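Local atomic coordinates of intradiol ring-cleavage dioxygenase (Streptomyces sp. SirexAA-E, PDB entry 4ILV), a protein that probably cleaves catechol-type aromatic rings between the two hydroxyl-bearing carbons, using an iron(III) centre, and carries a fused carbohydrate-binding module. Residues A[86-91]-A[100-105]. Numbering follows the deposited sequence.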
ATOM      1  N   PHE A  86      -5.140  -3.443   0.960  1.00 21.12           N
ATOM      2  CA  PHE A  86      -3.708  -3.681   0.781  1.00 19.96           C
ATOM      3  C   PHE A  86      -3.392  -5.176   0.696  1.00 24.38           C
ATOM      4  O   PHE A  86      -4.022  -5.990   1.368  1.00 26.00           O
ATOM      5  CB  PHE A  86      -2.928  -3.100   1.963  1.00 18.61           C
ATOM      6  CG  PHE A  86      -2.908  -1.586   2.028  1.00 20.79           C
ATOM      7  CD1 PHE A  86      -1.968  -0.871   1.308  1.00 20.00           C
ATOM      8  CD2 PHE A  86      -3.783  -0.896   2.848  1.00 22.41           C
ATOM      9  CE1 PHE A  86      -1.908   0.506   1.392  1.00 19.16           C
ATOM     10  CE2 PHE A  86      -3.735   0.490   2.941  1.00 29.84           C
ATOM     11  CZ  PHE A  86      -2.803   1.191   2.213  1.00 24.18           C
ATOM     12  N   TRP A  87      -2.427  -5.540  -0.140  1.00 27.37           N
ATOM     13  CA  TRP A  87      -1.836  -6.874  -0.052  1.00 26.01           C
ATOM     14  C   TRP A  87      -0.355  -6.817  -0.452  1.00 28.04           C
ATOM     15  O   TRP A  87       0.071  -5.869  -1.120  1.00 23.20           O
ATOM     16  CB  TRP A  87      -2.640  -7.918  -0.852  1.00 22.67           C
ATOM     17  CG  TRP A  87      -2.539  -7.806  -2.341  1.00 21.26           C
ATOM     18  CD1 TRP A  87      -1.809  -8.613  -3.176  1.00 23.92           C
ATOM     19  CD2 TRP A  87      -3.203  -6.854  -3.182  1.00 17.16           C
ATOM     20  NE1 TRP A  87      -1.968  -8.212  -4.478  1.00 24.21           N
ATOM     21  CE2 TRP A  87      -2.820  -7.138  -4.513  1.00 23.22           C
ATOM     22  CE3 TRP A  87      -4.063  -5.778  -2.940  1.00 26.92           C
ATOM     23  CZ2 TRP A  87      -3.270  -6.384  -5.598  1.00 22.84           C
ATOM     24  CZ3 TRP A  87      -4.512  -5.028  -4.023  1.00 26.12           C
ATOM     25  CH2 TRP A  87      -4.114  -5.337  -5.335  1.00 22.39           C
ATOM     26  N   GLN A  88       0.426  -7.810  -0.027  1.00 25.54           N
ATOM     27  CA  GLN A  88       1.881  -7.750  -0.186  1.00 22.33           C
ATOM     28  C   GLN A  88       2.522  -9.080   0.143  1.00 21.76           C
ATOM     29  O   GLN A  88       1.895  -9.940   0.759  1.00 20.79           O
ATOM     30  CB  GLN A  88       2.482  -6.725   0.774  1.00 15.27           C
ATOM     31  CG  GLN A  88       2.367  -7.162   2.251  1.00 19.39           C
ATOM     32  CD  GLN A  88       3.154  -6.290   3.200  1.00 21.92           C
ATOM     33  OE1 GLN A  88       2.688  -5.231   3.625  1.00 23.23           O
ATOM     34  NE2 GLN A  88       4.357  -6.731   3.548  1.00 20.85           N
ATOM     35  N   ALA A  89       3.789  -9.225  -0.228  1.00 23.32           N
ATOM     36  CA  ALA A  89       4.544 -10.421   0.144  1.00 22.52           C
ATOM     37  C   ALA A  89       5.011 -10.323   1.586  1.00 24.50           C
ATOM     38  O   ALA A  89       5.112  -9.219   2.137  1.00 24.72           O
ATOM     39  CB  ALA A  89       5.740 -10.600  -0.784  1.00 26.81           C
ATOM     40  N   ASP A  90       5.309 -11.474   2.194  1.00 26.95           N
ATOM     41  CA  ASP A  90       5.876 -11.500   3.534  1.00 19.76           C
ATOM     42  C   ASP A  90       7.361 -11.155   3.470  1.00 20.61           C
ATOM     43  O   ASP A  90       7.856 -10.784   2.406  1.00 24.62           O
ATOM     44  CB  ASP A  90       5.600 -12.844   4.248  1.00 19.98           C
ATOM     45  CG  ASP A  90       6.281 -14.043   3.588  1.00 26.30           C
ATOM     46  OD1 ASP A  90       7.212 -13.879   2.759  1.00 21.45           O
ATOM     47  OD2 ASP A  90       5.871 -15.180   3.932  1.00 27.80           O
ATOM     48  N   THR A  91       8.065 -11.244   4.594  1.00 20.68           N
ATOM     49  CA  THR A  91       9.476 -10.841   4.625  1.00 20.94           C
ATOM     50  C   THR A  91      10.349 -11.676   3.685  1.00 27.17           C
ATOM     51  O   THR A  91      11.431 -11.254   3.285  1.00 28.41           O
ATOM     52  CB  THR A  91      10.060 -10.881   6.045  1.00 17.21           C
ATOM     53  OG1 THR A  91      11.313 -10.198   6.051  1.00 22.85           O
ATOM     54  CG2 THR A  91      10.273 -12.343   6.533  1.00 19.08           C
ATOM     55  N   PHE A 100      -5.189 -15.455   4.037  1.00 29.61           N
ATOM     56  CA  PHE A 100      -5.205 -14.014   3.828  1.00 28.74           C
ATOM     57  C   PHE A 100      -4.135 -13.304   4.634  1.00 30.71           C
ATOM     58  O   PHE A 100      -4.254 -12.107   4.926  1.00 28.67           O
ATOM     59  CB  PHE A 100      -6.601 -13.449   4.127  1.00 30.39           C
ATOM     60  CG  PHE A 100      -7.633 -13.825   3.094  1.00 37.14           C
ATOM     61  CD1 PHE A 100      -7.949 -12.957   2.063  1.00 35.86           C
ATOM     62  CD2 PHE A 100      -8.275 -15.050   3.149  1.00 34.77           C
ATOM     63  CE1 PHE A 100      -8.888 -13.301   1.113  1.00 31.54           C
ATOM     64  CE2 PHE A 100      -9.214 -15.404   2.200  1.00 34.06           C
ATOM     65  CZ  PHE A 100      -9.524 -14.525   1.180  1.00 34.78           C
ATOM     66  N   ALA A 101      -3.071 -14.024   4.983  1.00 24.64           N
ATOM     67  CA  ALA A 101      -1.951 -13.354   5.629  1.00 27.71           C
ATOM     68  C   ALA A 101      -1.456 -12.214   4.726  1.00 24.87           C
ATOM     69  O   ALA A 101      -1.375 -12.364   3.503  1.00 24.05           O
ATOM     70  CB  ALA A 101      -0.828 -14.334   5.941  1.00 25.88           C
ATOM     71  N   PHE A 102      -1.152 -11.072   5.335  1.00 23.93           N
ATOM     72  CA  PHE A 102      -0.686  -9.895   4.608  1.00 23.47           C
ATOM     73  C   PHE A 102      -1.668  -9.377   3.586  1.00 25.00           C
ATOM     74  O   PHE A 102      -1.286  -8.804   2.562  1.00 29.24           O
ATOM     75  CB  PHE A 102       0.702 -10.125   4.010  1.00 23.70           C
ATOM     76  CG  PHE A 102       1.765 -10.161   5.047  1.00 27.67           C
ATOM     77  CD1 PHE A 102       2.219  -8.979   5.615  1.00 29.60           C
ATOM     78  CD2 PHE A 102       2.271 -11.364   5.505  1.00 27.21           C
ATOM     79  CE1 PHE A 102       3.182  -8.993   6.594  1.00 30.58           C
ATOM     80  CE2 PHE A 102       3.243 -11.392   6.497  1.00 25.53           C
ATOM     81  CZ  PHE A 102       3.698 -10.205   7.044  1.00 26.32           C
ATOM     82  N   ARG A 103      -2.943  -9.575   3.899  1.00 23.45           N
ATOM     83  CA  ARG A 103      -4.045  -8.999   3.148  1.00 24.57           C
ATOM     84  C   ARG A 103      -4.986  -8.360   4.170  1.00 26.19           C
ATOM     85  O   ARG A 103      -5.332  -8.975   5.180  1.00 25.45           O
ATOM     86  CB  ARG A 103      -4.778 -10.080   2.345  1.00 25.04           C
ATOM     87  CG  ARG A 103      -3.846 -10.957   1.506  1.00 26.48           C
ATOM     88  CD  ARG A 103      -4.610 -11.967   0.672  1.00 25.21           C
ATOM     89  NE  ARG A 103      -3.719 -12.804  -0.126  1.00 28.55           N
ATOM     90  CZ  ARG A 103      -3.250 -12.467  -1.325  1.00 34.52           C
ATOM     91  NH1 ARG A 103      -2.449 -13.304  -1.982  1.00 27.26           N
ATOM     92  NH2 ARG A 103      -3.571 -11.290  -1.869  1.00 32.69           N
ATOM     93  N   GLY A 104      -5.387  -7.122   3.927  1.00 22.50           N
ATOM     94  CA  GLY A 104      -6.319  -6.456   4.820  1.00 22.88           C
ATOM     95  C   GLY A 104      -6.779  -5.115   4.266  1.00 27.24           C
ATOM     96  O   GLY A 104      -6.005  -4.424   3.614  1.00 27.08           O
ATOM     97  N   HIS A 105      -8.032  -4.745   4.527  1.00 25.75           N
ATOM     98  CA  HIS A 105      -8.559  -3.475   4.034  1.00 27.97           C
ATOM     99  C   HIS A 105      -9.072  -2.586   5.157  1.00 29.89           C
ATOM    100  O   HIS A 105      -9.312  -3.053   6.284  1.00 26.31           O
ATOM    101  CB  HIS A 105      -9.672  -3.702   3.003  1.00 25.90           C
ATOM    102  CG  HIS A 105     -10.942  -4.251   3.584  1.00 27.56           C
ATOM    103  ND1 HIS A 105     -11.251  -5.597   3.566  1.00 26.88           N
ATOM    104  CD2 HIS A 105     -11.989  -3.633   4.178  1.00 29.25           C
ATOM    105  CE1 HIS A 105     -12.427  -5.783   4.141  1.00 29.61           C
ATOM    106  NE2 HIS A 105     -12.894  -4.606   4.521  1.00 29.79           N
TER
HETATM  107  O   HOH W   1       0.156 -12.304   1.274  1.00 23.22           O
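F86 and G104 form an antiparallel hydrogen-bonded pair joining strands 83-87 and 103-107 at the margin of the four-stranded antiparallel sheet of an intradiol dioxygenase fold, where 103-107 is the outermost strand. The pair illustrates how a regular ladder gives way to side-chain packing once strands part. Its bonds are sound: F86 N donates to G104 O at 3.0 Å, and G104 N returns a straighter bond to F86 O (167° at the hydrogen). The type II turn from F100 to R103 leads into strand 103-107, and beyond the non-hydrogen-bonded pair W87–R103 only a weak bond from Q88 N to F102 O at 3.3 Å continues the series.

The tight part lies here, around the F102 ring. D90 CA sits over one of its faces in a CH-pi contact, 4.2 Å from the ring centroid, while Q88 crosses the ring obliquely, its NE2 3.7 Å from F102 CD1, amide and ring planes 32° apart. Q88 CG lies between backbone N and carbonyl carbon, and the extended chain beyond carries the amide to the ring; NE2 bonds A89 O and I119 O, and OE1 bonds T118, fixing its rotation.

On the sheet face opposite F86, the R103 guanidinium crosses W87 obliquely, NH2 3.5 Å from W87 CD1, the planes 23° apart, and is tied to Y44 O and D96 O. W87 also stacks on H132, an iron ligand, which places this edge beside the metal site. The looser side is toward the exposed A101, where direct bonding is replaced by one water donating to Q88 O at 3.0 Å and to A101 O at 2.7 Å.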